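Local coordinates for BtGH115A (PDB 5BY3), which is a family GH115 glycoside hydrolase, a 4-O-methyl-alpha-glucuronidase with specificity for decorated arabinogalactans, at residues L404-M409 with V563-Q568; P439-I444 with Q601-L606; S484-H489 with E557-P562; Y490-I495 with L530-E535. One frame throughout, in Å; residues are numbered along the deposited sequence.

All four contacts are largely buried. Contacts 1 and 2 join segments that follow TIM-barrel strands to later helices and lie nearest the nickel ion: contact 1 packs a tryptophan and a leucine against alanines, whereas contact 2 is small and relies on a water between a carboxylate and a phenol. Contacts 3 and 4 pack helices from beyond the barrel strands on one another and share helix 476-495, while contacts 1 and 3 share helix 552-580. Contact 3 sets selenomethionine and histidine against a kinked turn; contact 4, the farthest from the chain's centre at about 21 Å, rests on a leucine methyl over a tyrosine face.

Contact 1 of 4, residues L404-M409 with V563-Q568; sequences LWLSTM and VQAATQ. With NI (nickel (II) ion), chain C.
One carboxylate oxygen, OE2 of Glu499, accepts the backbone N-H groups of both Trp405 and Leu406, the two residues of this loop that meet helix 563-568. Their side chains lean together: CG of Leu406 sits 3.7 Å above the plane of the Trp405 ring, over its centre. Ala565 receives both, its CB lying 3.7 Å from Trp405 CZ2, at an oblique angle to the ring, and 3.7 Å from Leu406 CD1. The same leucine methyl comes within 4.4 Å of Ala566 CB. CG of Trp405 stands opposite its own backbone N (chi1 171°), which carries the indole out to the helix, where NE1 bonds to Tyr561 OH. On the helix, Val563 O takes Thr567 OG1 at 2.7 Å as well as Thr567 N, the two donors arriving from opposite faces of the carbonyl plane. Just before Trp405, Leu404 O binds nickel at 2.4 Å, together with Asp436 OD2 and two waters. The loop follows barrel strand 388-393 and leads into helix 411-423, so the contact ties a beta-alpha loop of the TIM barrel to helix 552-580.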
loop_
_atom_site.group_PDB
_atom_site.type_symbol
_atom_site.label_atom_id
_atom_site.label_comp_id
_atom_site.label_asym_id
_atom_site.label_seq_id
_atom_site.Cartn_x
_atom_site.Cartn_y
_atom_site.Cartn_z
ATOM N N LEU A 404 12.130 0.644 -3.733
ATOM C CA LEU A 404 12.168 -0.627 -2.973
ATOM C C LEU A 404 12.864 -0.560 -1.637
ATOM O O LEU A 404 12.872 -1.555 -0.894
ATOM C CB LEU A 404 12.888 -1.705 -3.789
ATOM C CG LEU A 404 12.300 -2.221 -5.094
ATOM C CD1 LEU A 404 13.298 -3.167 -5.723
ATOM C CD2 LEU A 404 11.013 -2.955 -4.774
ATOM N N TRP A 405 13.492 0.576 -1.329
ATOM C CA TRP A 405 14.285 0.608 -0.116
ATOM C C TRP A 405 13.474 1.012 1.109
ATOM O O TRP A 405 13.320 0.211 2.047
ATOM C CB TRP A 405 15.503 1.445 -0.325
ATOM C CG TRP A 405 16.309 1.742 0.890
ATOM C CD1 TRP A 405 16.603 0.907 1.944
ATOM C CD2 TRP A 405 16.991 2.966 1.141
ATOM N NE1 TRP A 405 17.420 1.555 2.836
ATOM C CE2 TRP A 405 17.683 2.815 2.361
ATOM C CE3 TRP A 405 17.073 4.189 0.454
ATOM C CZ2 TRP A 405 18.436 3.854 2.925
ATOM C CZ3 TRP A 405 17.826 5.222 1.010
ATOM C CH2 TRP A 405 18.480 5.049 2.245
ATOM N N LEU A 406 12.949 2.237 1.059
ATOM C CA LEU A 406 12.089 2.800 2.070
ATOM C C LEU A 406 10.657 2.969 1.526
ATOM O O LEU A 406 10.417 2.948 0.314
ATOM C CB LEU A 406 12.647 4.151 2.523
ATOM C CG LEU A 406 14.055 4.079 3.149
ATOM C CD1 LEU A 406 14.614 5.486 3.381
ATOM C CD2 LEU A 406 14.044 3.251 4.437
ATOM N N SER A 407 9.728 3.108 2.448
ATOM C CA SER A 407 8.357 3.190 2.149
ATOM C C SER A 407 7.916 4.594 2.483
ATOM O O SER A 407 7.608 4.909 3.654
ATOM C CB SER A 407 7.598 2.182 3.034
ATOM O OG SER A 407 6.210 2.531 3.104
ATOM N N THR A 408 7.848 5.429 1.450
ATOM C CA THR A 408 7.656 6.795 1.666
ATOM C C THR A 408 6.429 7.408 0.986
ATOM O O THR A 408 6.268 8.653 0.946
ATOM C CB THR A 408 8.945 7.574 1.317
ATOM O OG1 THR A 408 9.265 7.447 -0.079
ATOM C CG2 THR A 408 10.094 7.117 2.205
HETATM N N MSE A 409 5.570 6.562 0.430
HETATM C CA MSE A 409 4.385 7.054 -0.265
HETATM C C MSE A 409 3.571 7.742 0.791
HETATM O O MSE A 409 3.537 7.308 1.945
HETATM C CB MSE A 409 3.599 5.944 -0.904
HETATM C CG MSE A 409 2.622 6.510 -1.930
HETATM SE SE MSE A 409 1.645 4.963 -2.662
HETATM C CE MSE A 409 3.114 4.765 -4.002
ATOM N N VAL A 563 13.511 8.170 8.781
ATOM C CA VAL A 563 13.851 9.614 8.744
ATOM C C VAL A 563 15.355 9.855 8.531
ATOM O O VAL A 563 15.738 10.709 7.714
ATOM C CB VAL A 563 13.304 10.453 9.952
ATOM C CG1 VAL A 563 13.916 11.862 9.960
ATOM C CG2 VAL A 563 11.791 10.599 9.877
ATOM N N GLN A 564 16.202 9.111 9.238
ATOM C CA GLN A 564 17.625 9.374 9.142
ATOM C C GLN A 564 18.217 8.752 7.891
ATOM O O GLN A 564 19.163 9.300 7.297
ATOM C CB GLN A 564 18.358 8.971 10.414
ATOM C CG GLN A 564 18.024 9.845 11.636
ATOM C CD GLN A 564 18.968 9.612 12.829
ATOM O OE1 GLN A 564 19.389 8.490 13.135
ATOM N NE2 GLN A 564 19.287 10.689 13.512
ATOM N N ALA A 565 17.643 7.638 7.454
ATOM C CA ALA A 565 18.036 7.027 6.154
ATOM C C ALA A 565 17.770 7.997 5.029
ATOM O O ALA A 565 18.652 8.332 4.245
ATOM C CB ALA A 565 17.289 5.727 5.923
ATOM N N ALA A 566 16.555 8.524 5.023
ATOM C CA ALA A 566 16.147 9.520 4.048
ATOM C C ALA A 566 17.015 10.786 4.053
ATOM O O ALA A 566 17.362 11.315 2.976
ATOM C CB ALA A 566 14.673 9.846 4.255
ATOM N N THR A 567 17.352 11.280 5.260
ATOM C CA THR A 567 18.183 12.473 5.422
ATOM C C THR A 567 19.555 12.258 4.757
ATOM O O THR A 567 20.051 13.108 3.991
ATOM C CB THR A 567 18.392 12.790 6.912
ATOM O OG1 THR A 567 17.115 13.012 7.542
ATOM C CG2 THR A 567 19.357 14.038 7.104
ATOM N N GLN A 568 20.131 11.092 5.041
ATOM C CA GLN A 568 21.478 10.764 4.635
ATOM C C GLN A 568 21.586 10.478 3.139
ATOM O O GLN A 568 22.672 10.677 2.536
ATOM C CB GLN A 568 22.029 9.598 5.491
ATOM C CG GLN A 568 22.308 9.948 6.957
ATOM C CD GLN A 568 23.215 11.166 7.111
ATOM O OE1 GLN A 568 24.297 11.237 6.521
ATOM N NE2 GLN A 568 22.754 12.147 7.866
HETATM NI NI NI C . 11.827 -3.447 0.084
HETATM O O HOH W 1 13.948 -4.291 -0.901
HETATM O O HOH W 2 9.806 -3.612 1.599
#

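Contact 2 of 4, residues P439-I444 with Q601-L606; sequences PAEYQI and QHYNSL
This is a small, water-bridged contact between Glu441, at the start of helix 441-452, and Tyr603, near the end of helix 587-603. Its polar part runs through a single water: Tyr603 OH donates to it at 2.5 Å, and the water in turn donates to Glu441 OE2 at 2.8 Å. Glu441 OE2 and Tyr603 OH, 4.4 Å apart, are too distant to bond directly. The water lies at the edge of the phenol ring and in its plane. CG of Tyr603 lies opposite its backbone N (chi1 -158°), which sends the phenol toward Pro439 and the water. Pro439 adds a loose van der Waals touch, its CB 4.3 Å from Tyr603 OH; it follows a cis peptide bond, and its side chain is about 5 Å from the nickel ion. Ala440 then occupies the N-cap position, and its O accepts Ile444 N at 3.0 Å in the first turn. The segment follows strand 429-433, the last of the TIM barrel, so a beta-alpha loop here faces a helix from beyond the barrel. Glu441 OE2 also forms a salt bridge with Lys438 NZ. The Tyr603 ring makes an edge-to-face stack with Tyr561 of helix 552-580.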
loop_
_atom_site.group_PDB
_atom_site.type_symbol
_atom_site.label_atom_id
_atom_site.label_comp_id
_atom_site.label_asym_id
_atom_site.label_seq_id
_atom_site.Cartn_x
_atom_site.Cartn_y
_atom_site.Cartn_z
ATOM N N PRO A 439 9.828 -1.750 5.349
ATOM C CA PRO A 439 9.431 -0.856 6.424
ATOM C C PRO A 439 8.215 0.031 6.033
ATOM O O PRO A 439 8.318 1.252 6.036
ATOM C CB PRO A 439 10.687 0.006 6.555
ATOM C CG PRO A 439 11.101 0.248 5.102
ATOM C CD PRO A 439 10.749 -1.075 4.402
ATOM N N ALA A 440 7.106 -0.596 5.673
ATOM C CA ALA A 440 5.875 0.044 5.198
ATOM C C ALA A 440 4.758 -0.185 6.189
ATOM O O ALA A 440 3.558 -0.082 5.819
ATOM C CB ALA A 440 5.457 -0.580 3.863
ATOM N N GLU A 441 5.152 -0.568 7.411
ATOM C CA GLU A 441 4.242 -0.886 8.485
ATOM C C GLU A 441 3.070 0.099 8.585
ATOM O O GLU A 441 1.890 -0.284 8.710
ATOM C CB GLU A 441 4.986 -0.882 9.809
ATOM C CG GLU A 441 6.086 -1.936 9.950
ATOM C CD GLU A 441 7.493 -1.409 9.664
ATOM O OE1 GLU A 441 7.655 -0.313 9.081
ATOM O OE2 GLU A 441 8.458 -2.108 10.060
ATOM N N TYR A 442 3.385 1.380 8.513
ATOM C CA TYR A 442 2.357 2.353 8.676
ATOM C C TYR A 442 1.361 2.331 7.492
ATOM O O TYR A 442 0.143 2.169 7.733
ATOM C CB TYR A 442 2.904 3.775 8.961
ATOM C CG TYR A 442 1.722 4.725 9.062
ATOM C CD1 TYR A 442 0.836 4.635 10.139
ATOM C CD2 TYR A 442 1.413 5.619 8.026
ATOM C CE1 TYR A 442 -0.278 5.440 10.204
ATOM C CE2 TYR A 442 0.279 6.437 8.098
ATOM C CZ TYR A 442 -0.549 6.330 9.197
ATOM O OH TYR A 442 -1.663 7.098 9.314
ATOM N N GLN A 443 1.855 2.480 6.253
ATOM C CA GLN A 443 0.969 2.500 5.053
ATOM C C GLN A 443 0.060 1.257 4.942
ATOM O O GLN A 443 -1.121 1.369 4.585
ATOM C CB GLN A 443 1.749 2.683 3.748
ATOM C CG GLN A 443 2.475 4.031 3.594
ATOM C CD GLN A 443 3.927 4.047 4.117
ATOM O OE1 GLN A 443 4.344 3.164 4.882
ATOM N NE2 GLN A 443 4.698 5.059 3.714
ATOM N N ILE A 444 0.621 0.103 5.306
ATOM C CA ILE A 444 -0.054 -1.168 5.296
ATOM C C ILE A 444 -1.230 -1.090 6.262
ATOM O O ILE A 444 -2.345 -1.483 5.916
ATOM C CB ILE A 444 0.910 -2.323 5.667
ATOM C CG1 ILE A 444 1.972 -2.517 4.565
ATOM C CG2 ILE A 444 0.154 -3.638 5.932
ATOM C CD1 ILE A 444 3.170 -3.374 4.968
ATOM N N GLN A 601 23.413 -1.304 9.370
ATOM C CA GLN A 601 24.040 -2.264 10.301
ATOM C C GLN A 601 23.266 -2.335 11.604
ATOM O O GLN A 601 23.056 -3.417 12.150
ATOM C CB GLN A 601 25.499 -1.910 10.622
ATOM C CG GLN A 601 26.548 -2.354 9.607
ATOM C CD GLN A 601 26.964 -3.820 9.741
ATOM O OE1 GLN A 601 26.176 -4.689 10.152
ATOM N NE2 GLN A 601 28.218 -4.104 9.368
ATOM N N HIS A 602 22.843 -1.180 12.107
ATOM C CA HIS A 602 22.077 -1.145 13.345
ATOM C C HIS A 602 20.734 -1.881 13.180
ATOM O O HIS A 602 20.394 -2.725 14.016
ATOM C CB HIS A 602 21.915 0.278 13.874
ATOM C CG HIS A 602 21.433 0.336 15.289
ATOM N ND1 HIS A 602 22.218 -0.026 16.359
ATOM C CD2 HIS A 602 20.239 0.703 15.811
ATOM C CE1 HIS A 602 21.532 0.120 17.478
ATOM N NE2 HIS A 602 20.330 0.575 17.173
ATOM N N TYR A 603 20.033 -1.609 12.073
ATOM C CA TYR A 603 18.769 -2.281 11.741
ATOM C C TYR A 603 18.910 -3.798 11.856
ATOM O O TYR A 603 18.103 -4.489 12.500
ATOM C CB TYR A 603 18.330 -1.948 10.296
ATOM C CG TYR A 603 16.849 -2.133 10.033
ATOM C CD1 TYR A 603 16.301 -3.395 9.816
ATOM C CD2 TYR A 603 15.993 -1.028 10.022
ATOM C CE1 TYR A 603 14.957 -3.558 9.574
ATOM C CE2 TYR A 603 14.639 -1.171 9.795
ATOM C CZ TYR A 603 14.127 -2.433 9.557
ATOM O OH TYR A 603 12.785 -2.563 9.350
ATOM N N ASN A 604 19.962 -4.287 11.212
ATOM C CA ASN A 604 20.191 -5.692 11.015
ATOM C C ASN A 604 20.750 -6.371 12.273
ATOM O O ASN A 604 20.956 -7.591 12.277
ATOM C CB ASN A 604 21.108 -5.867 9.785
ATOM C CG ASN A 604 20.323 -5.880 8.461
ATOM O OD1 ASN A 604 19.326 -6.602 8.315
ATOM N ND2 ASN A 604 20.777 -5.084 7.492
ATOM N N SER A 605 20.966 -5.590 13.336
ATOM C CA SER A 605 21.575 -6.101 14.578
ATOM C C SER A 605 20.702 -5.864 15.805
ATOM O O SER A 605 20.990 -6.379 16.874
ATOM C CB SER A 605 22.998 -5.533 14.792
ATOM O OG SER A 605 22.974 -4.138 15.021
ATOM N N LEU A 606 19.634 -5.082 15.638
ATOM C CA LEU A 606 18.595 -4.886 16.665
ATOM C C LEU A 606 18.024 -6.232 17.112
ATOM O O LEU A 606 17.947 -7.192 16.309
ATOM C CB LEU A 606 17.405 -4.131 16.064
ATOM C CG LEU A 606 17.396 -2.741 15.487
ATOM C CD1 LEU A 606 16.269 -2.713 14.491
ATOM C CD2 LEU A 606 17.117 -1.706 16.562
HETATM O O HOH W 3 10.988 -0.866 9.719
#

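Contact 3 of 4, residues S484-H489 with E557-P562; sequences SVMQEH and ELVKYP
Met486, Pro562 and His489 carry this helix-helix packing, in which segments 484-489 and 557-562 cross at 55° with their axes 11.2 Å apart. Segment 557-562 is not a regular helix: it contains a pi-type turn at 557-560 and a kink at Pro562, whose ring nitrogen has no hydrogen to give to the turn before. Met486, a selenomethionine in the crystal, bends at chi2 (-33°) and again at chi3, and this bent chain brings its CE methyl to 3.5 Å from Leu558 O. Its SE crosses Val559 at a slant, 4.1 Å from CG1. One turn further on, the His489 and Pro562 side chains cross at about a right angle, with His489 NE2 3.8 Å from Pro562 CB. An alanine in place of His489 is likely to open a gap beside Pro562, leaving the CB side of that ring and the neighbouring Val563 and Ala566 without the imidazole they pack on. Helix 462-473 backs the contact, its Leu466 and Leu470 touching Met486 and its Trp469 touching Leu558. The imidazole also stands obliquely near the proline's carbonyl, His489 CE1 being 3.2 Å from Pro562 O.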
loop_
_atom_site.group_PDB
_atom_site.type_symbol
_atom_site.label_atom_id
_atom_site.label_comp_id
_atom_site.label_asym_id
_atom_site.label_seq_id
_atom_site.Cartn_x
_atom_site.Cartn_y
_atom_site.Cartn_z
ATOM N N SER A 484 4.791 15.802 13.528
ATOM C CA SER A 484 5.166 16.779 12.500
ATOM C C SER A 484 6.391 16.313 11.712
ATOM O O SER A 484 6.511 16.608 10.540
ATOM C CB SER A 484 5.408 18.173 13.103
ATOM O OG SER A 484 6.637 18.205 13.820
ATOM N N VAL A 485 7.288 15.588 12.364
ATOM C CA VAL A 485 8.425 14.946 11.676
ATOM C C VAL A 485 8.014 13.932 10.595
ATOM O O VAL A 485 8.525 13.980 9.461
ATOM C CB VAL A 485 9.398 14.337 12.678
ATOM C CG1 VAL A 485 10.326 13.355 12.019
ATOM C CG2 VAL A 485 10.172 15.460 13.355
HETATM N N MSE A 486 7.084 13.037 10.939
HETATM C CA MSE A 486 6.551 12.046 9.981
HETATM C C MSE A 486 5.859 12.772 8.857
HETATM O O MSE A 486 6.072 12.470 7.682
HETATM C CB MSE A 486 5.651 11.039 10.705
HETATM C CG MSE A 486 6.396 10.060 11.635
HETATM SE SE MSE A 486 8.215 9.514 11.072
HETATM C CE MSE A 486 7.805 8.018 9.889
ATOM N N GLN A 487 5.057 13.769 9.201
ATOM C CA GLN A 487 4.400 14.581 8.199
ATOM C C GLN A 487 5.412 15.189 7.221
ATOM O O GLN A 487 5.204 15.173 6.009
ATOM C CB GLN A 487 3.579 15.667 8.859
ATOM C CG GLN A 487 2.305 15.160 9.526
ATOM C CD GLN A 487 1.603 16.248 10.325
ATOM O OE1 GLN A 487 2.251 17.109 10.939
ATOM N NE2 GLN A 487 0.277 16.217 10.325
ATOM N N GLU A 488 6.510 15.707 7.751
ATOM C CA GLU A 488 7.460 16.384 6.907
ATOM C C GLU A 488 8.235 15.409 6.076
ATOM O O GLU A 488 8.567 15.743 4.952
ATOM C CB GLU A 488 8.402 17.281 7.712
ATOM C CG GLU A 488 7.770 18.623 8.042
ATOM C CD GLU A 488 7.502 19.451 6.803
ATOM O OE1 GLU A 488 8.545 19.809 6.170
ATOM O OE2 GLU A 488 6.277 19.719 6.500
ATOM N N HIS A 489 8.475 14.220 6.637
ATOM C CA HIS A 489 9.078 13.029 5.987
ATOM C C HIS A 489 8.305 12.665 4.739
ATOM O O HIS A 489 8.884 12.600 3.632
ATOM C CB HIS A 489 9.052 11.880 6.966
ATOM C CG HIS A 489 9.743 10.640 6.509
ATOM N ND1 HIS A 489 11.092 10.597 6.213
ATOM C CD2 HIS A 489 9.287 9.364 6.377
ATOM C CE1 HIS A 489 11.426 9.363 5.862
ATOM N NE2 HIS A 489 10.354 8.591 5.968
ATOM N N GLU A 557 13.089 1.210 14.106
ATOM C CA GLU A 557 12.358 0.635 12.982
ATOM C C GLU A 557 11.372 1.570 12.298
ATOM O O GLU A 557 11.392 1.666 11.072
ATOM C CB GLU A 557 11.647 -0.644 13.436
ATOM C CG GLU A 557 12.607 -1.793 13.603
ATOM C CD GLU A 557 11.996 -2.950 14.325
ATOM O OE1 GLU A 557 10.962 -3.465 13.852
ATOM O OE2 GLU A 557 12.579 -3.362 15.355
ATOM N N LEU A 558 10.573 2.289 13.089
ATOM C CA LEU A 558 9.435 3.058 12.563
ATOM C C LEU A 558 9.679 4.554 12.387
ATOM O O LEU A 558 9.044 5.187 11.553
ATOM C CB LEU A 558 8.206 2.812 13.435
ATOM C CG LEU A 558 7.846 1.307 13.622
ATOM C CD1 LEU A 558 6.871 1.112 14.760
ATOM C CD2 LEU A 558 7.284 0.663 12.376
ATOM N N VAL A 559 10.594 5.122 13.157
ATOM C CA VAL A 559 10.899 6.552 13.070
ATOM C C VAL A 559 12.358 6.796 12.694
ATOM O O VAL A 559 12.624 7.404 11.672
ATOM C CB VAL A 559 10.499 7.322 14.373
ATOM C CG1 VAL A 559 10.702 8.806 14.214
ATOM C CG2 VAL A 559 9.037 7.114 14.702
ATOM N N LYS A 560 13.295 6.311 13.500
ATOM C CA LYS A 560 14.698 6.720 13.374
ATOM C C LYS A 560 15.329 6.217 12.070
ATOM O O LYS A 560 15.891 7.016 11.334
ATOM C CB LYS A 560 15.506 6.307 14.618
ATOM C CG LYS A 560 16.848 7.006 14.783
ATOM C CD LYS A 560 17.367 6.892 16.208
ATOM C CE LYS A 560 18.635 7.707 16.415
ATOM N NZ LYS A 560 19.849 6.883 16.179
ATOM N N TYR A 561 15.219 4.928 11.756
ATOM C CA TYR A 561 15.787 4.446 10.480
ATOM C C TYR A 561 15.230 5.171 9.248
ATOM O O TYR A 561 16.052 5.657 8.479
ATOM C CB TYR A 561 15.737 2.912 10.291
ATOM C CG TYR A 561 16.506 2.443 9.041
ATOM C CD1 TYR A 561 17.908 2.261 9.075
ATOM C CD2 TYR A 561 15.848 2.226 7.822
ATOM C CE1 TYR A 561 18.608 1.866 7.945
ATOM C CE2 TYR A 561 16.539 1.834 6.711
ATOM C CZ TYR A 561 17.918 1.653 6.771
ATOM O OH TYR A 561 18.608 1.276 5.638
ATOM N N PRO A 562 13.868 5.261 9.054
ATOM C CA PRO A 562 13.435 5.933 7.795
ATOM C C PRO A 562 13.724 7.414 7.714
ATOM O O PRO A 562 14.173 7.879 6.672
ATOM C CB PRO A 562 11.923 5.651 7.698
ATOM C CG PRO A 562 11.497 5.230 9.071
ATOM C CD PRO A 562 12.719 4.681 9.786
#

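Contact 4 of 4, residues Y490-I495 with L530-E535; sequences YRLAHI and LNAYSE
Helix segments 490-495 and 530-535 form an antiparallel helix pair in the helical region after the barrel strands, with 148° between their directions and a closest axis approach of 11.7 Å. The backbones come nearest at Leu492 and Tyr533, whose CA atoms are 8.6 Å apart, and these two side chains approach from opposite directions to fill the space between the helices. Leu492 lies against the tyrosine in two places. Its CD1 methyl sits over one face of the ring, 4.0 Å from the centroid and only 11° off the ring normal, a CH-pi contact. Its CB meets the phenol end, 3.6 Å from Tyr533 OH. With CG turned away from the carbonyl carbon (chi1 -69°), the leucine can set its methyl above the ring while CB stays by the hydroxyl. Leu492 CD1 also reaches Ala532 CB at 4.4 Å, so one methyl meets both the ring face and the alanine. The link between these segments is thus apolar, the phenol oxygen approaching carbon rather than forming a bond across it. A serine in place of Tyr533 would probably leave the CD1 methyl of Leu492 without the aromatic face it rests on and open a gap between the two helices. Around the contact, Leu492 also touches Leu536 of helix 523-543, and its O accepts Arg529 NH1. Tyr533 packs in addition on Thr567 and Asn570, so helix 552-580 lies against helix 523-543 here, while Ala493 touches Thr408 of the loop between strand 388-393 and helix 411-423.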
loop_
_atom_site.group_PDB
_atom_site.type_symbol
_atom_site.label_atom_id
_atom_site.label_comp_id
_atom_site.label_asym_id
_atom_site.label_seq_id
_atom_site.Cartn_x
_atom_site.Cartn_y
_atom_site.Cartn_z
ATOM N N TYR A 490 6.995 12.482 4.886
ATOM C CA TYR A 490 6.175 12.068 3.747
ATOM C C TYR A 490 6.033 13.151 2.661
ATOM O O TYR A 490 5.909 12.852 1.471
ATOM C CB TYR A 490 4.823 11.566 4.215
ATOM C CG TYR A 490 4.912 10.349 5.102
ATOM C CD1 TYR A 490 5.684 9.240 4.730
ATOM C CD2 TYR A 490 4.215 10.285 6.298
ATOM C CE1 TYR A 490 5.751 8.099 5.525
ATOM C CE2 TYR A 490 4.278 9.136 7.111
ATOM C CZ TYR A 490 5.050 8.050 6.711
ATOM O OH TYR A 490 5.152 6.908 7.507
ATOM N N ARG A 491 6.125 14.398 3.074
ATOM C CA ARG A 491 5.925 15.514 2.184
ATOM C C ARG A 491 7.173 15.740 1.316
ATOM O O ARG A 491 7.067 15.971 0.092
ATOM C CB ARG A 491 5.538 16.749 3.003
ATOM C CG ARG A 491 5.583 18.049 2.249
ATOM C CD ARG A 491 5.929 19.201 3.186
ATOM N NE ARG A 491 6.506 20.180 2.313
ATOM C CZ ARG A 491 7.653 20.794 2.491
ATOM N NH1 ARG A 491 8.358 20.610 3.579
ATOM N NH2 ARG A 491 8.070 21.630 1.556
ATOM N N LEU A 492 8.347 15.609 1.935
ATOM C CA LEU A 492 9.585 15.774 1.213
ATOM C C LEU A 492 9.893 14.569 0.288
ATOM O O LEU A 492 10.521 14.751 -0.781
ATOM C CB LEU A 492 10.722 16.024 2.187
ATOM C CG LEU A 492 10.776 17.349 2.964
ATOM C CD1 LEU A 492 11.552 17.081 4.229
ATOM C CD2 LEU A 492 11.409 18.530 2.218
ATOM N N ALA A 493 9.460 13.370 0.712
ATOM C CA ALA A 493 9.553 12.146 -0.099
ATOM C C ALA A 493 8.598 12.207 -1.305
ATOM O O ALA A 493 8.957 11.745 -2.371
ATOM C CB ALA A 493 9.275 10.925 0.723
ATOM N N HIS A 494 7.436 12.844 -1.146
ATOM C CA HIS A 494 6.463 13.059 -2.222
ATOM C C HIS A 494 7.108 13.929 -3.296
ATOM O O HIS A 494 6.941 13.709 -4.497
ATOM C CB HIS A 494 5.224 13.733 -1.620
ATOM C CG HIS A 494 4.079 13.942 -2.565
ATOM N ND1 HIS A 494 3.158 12.954 -2.853
ATOM C CD2 HIS A 494 3.645 15.055 -3.216
ATOM C CE1 HIS A 494 2.231 13.440 -3.671
ATOM N NE2 HIS A 494 2.493 14.716 -3.896
ATOM N N ILE A 495 7.874 14.908 -2.856
ATOM C CA ILE A 495 8.576 15.812 -3.748
ATOM C C ILE A 495 9.624 15.043 -4.550
ATOM O O ILE A 495 9.776 15.231 -5.747
ATOM C CB ILE A 495 9.152 16.988 -2.929
ATOM C CG1 ILE A 495 7.956 17.883 -2.502
ATOM C CG2 ILE A 495 10.186 17.791 -3.714
ATOM C CD1 ILE A 495 8.247 19.022 -1.555
ATOM N N LEU A 530 18.157 20.546 2.249
ATOM C CA LEU A 530 19.198 20.018 3.176
ATOM C C LEU A 530 18.973 20.312 4.647
ATOM O O LEU A 530 19.212 19.434 5.481
ATOM C CB LEU A 530 20.616 20.458 2.765
ATOM C CG LEU A 530 21.148 19.552 1.659
ATOM C CD1 LEU A 530 22.498 19.993 1.126
ATOM C CD2 LEU A 530 21.161 18.114 2.168
ATOM N N ASN A 531 18.469 21.524 4.938
ATOM C CA ASN A 531 18.192 21.990 6.295
ATOM C C ASN A 531 16.931 21.470 6.912
ATOM O O ASN A 531 16.940 21.155 8.121
ATOM C CB ASN A 531 18.210 23.515 6.391
ATOM C CG ASN A 531 19.599 24.039 6.700
ATOM O OD1 ASN A 531 19.982 24.179 7.869
ATOM N ND2 ASN A 531 20.389 24.268 5.659
ATOM N N ALA A 532 15.859 21.391 6.107
ATOM C CA ALA A 532 14.608 20.790 6.550
ATOM C C ALA A 532 14.911 19.364 7.011
ATOM O O ALA A 532 14.483 18.976 8.090
ATOM C CB ALA A 532 13.523 20.827 5.452
ATOM N N TYR A 533 15.721 18.627 6.243
ATOM C CA TYR A 533 16.135 17.282 6.627
ATOM C C TYR A 533 17.014 17.245 7.891
ATOM O O TYR A 533 16.766 16.430 8.797
ATOM C CB TYR A 533 16.768 16.496 5.459
ATOM C CG TYR A 533 15.787 15.667 4.617
ATOM C CD1 TYR A 533 14.970 14.704 5.199
ATOM C CD2 TYR A 533 15.701 15.844 3.237
ATOM C CE1 TYR A 533 14.112 13.956 4.442
ATOM C CE2 TYR A 533 14.816 15.107 2.462
ATOM C CZ TYR A 533 14.059 14.149 3.066
ATOM O OH TYR A 533 13.190 13.422 2.313
ATOM N N SER A 534 17.994 18.149 7.962
ATOM C CA SER A 534 18.757 18.354 9.201
ATOM C C SER A 534 17.882 18.469 10.465
ATOM O O SER A 534 18.131 17.755 11.450
ATOM C CB SER A 534 19.719 19.550 9.083
ATOM O OG SER A 534 20.906 19.155 8.407
ATOM N N GLU A 535 16.872 19.337 10.431
ATOM C CA GLU A 535 15.978 19.540 11.588
ATOM C C GLU A 535 15.246 18.243 11.945
ATOM O O GLU A 535 15.163 17.885 13.124
ATOM C CB GLU A 535 14.994 20.699 11.382
ATOM C CG GLU A 535 15.625 22.094 11.237
ATOM C CD GLU A 535 16.294 22.620 12.518
ATOM O OE1 GLU A 535 15.603 22.841 13.544
ATOM O OE2 GLU A 535 17.531 22.825 12.503
#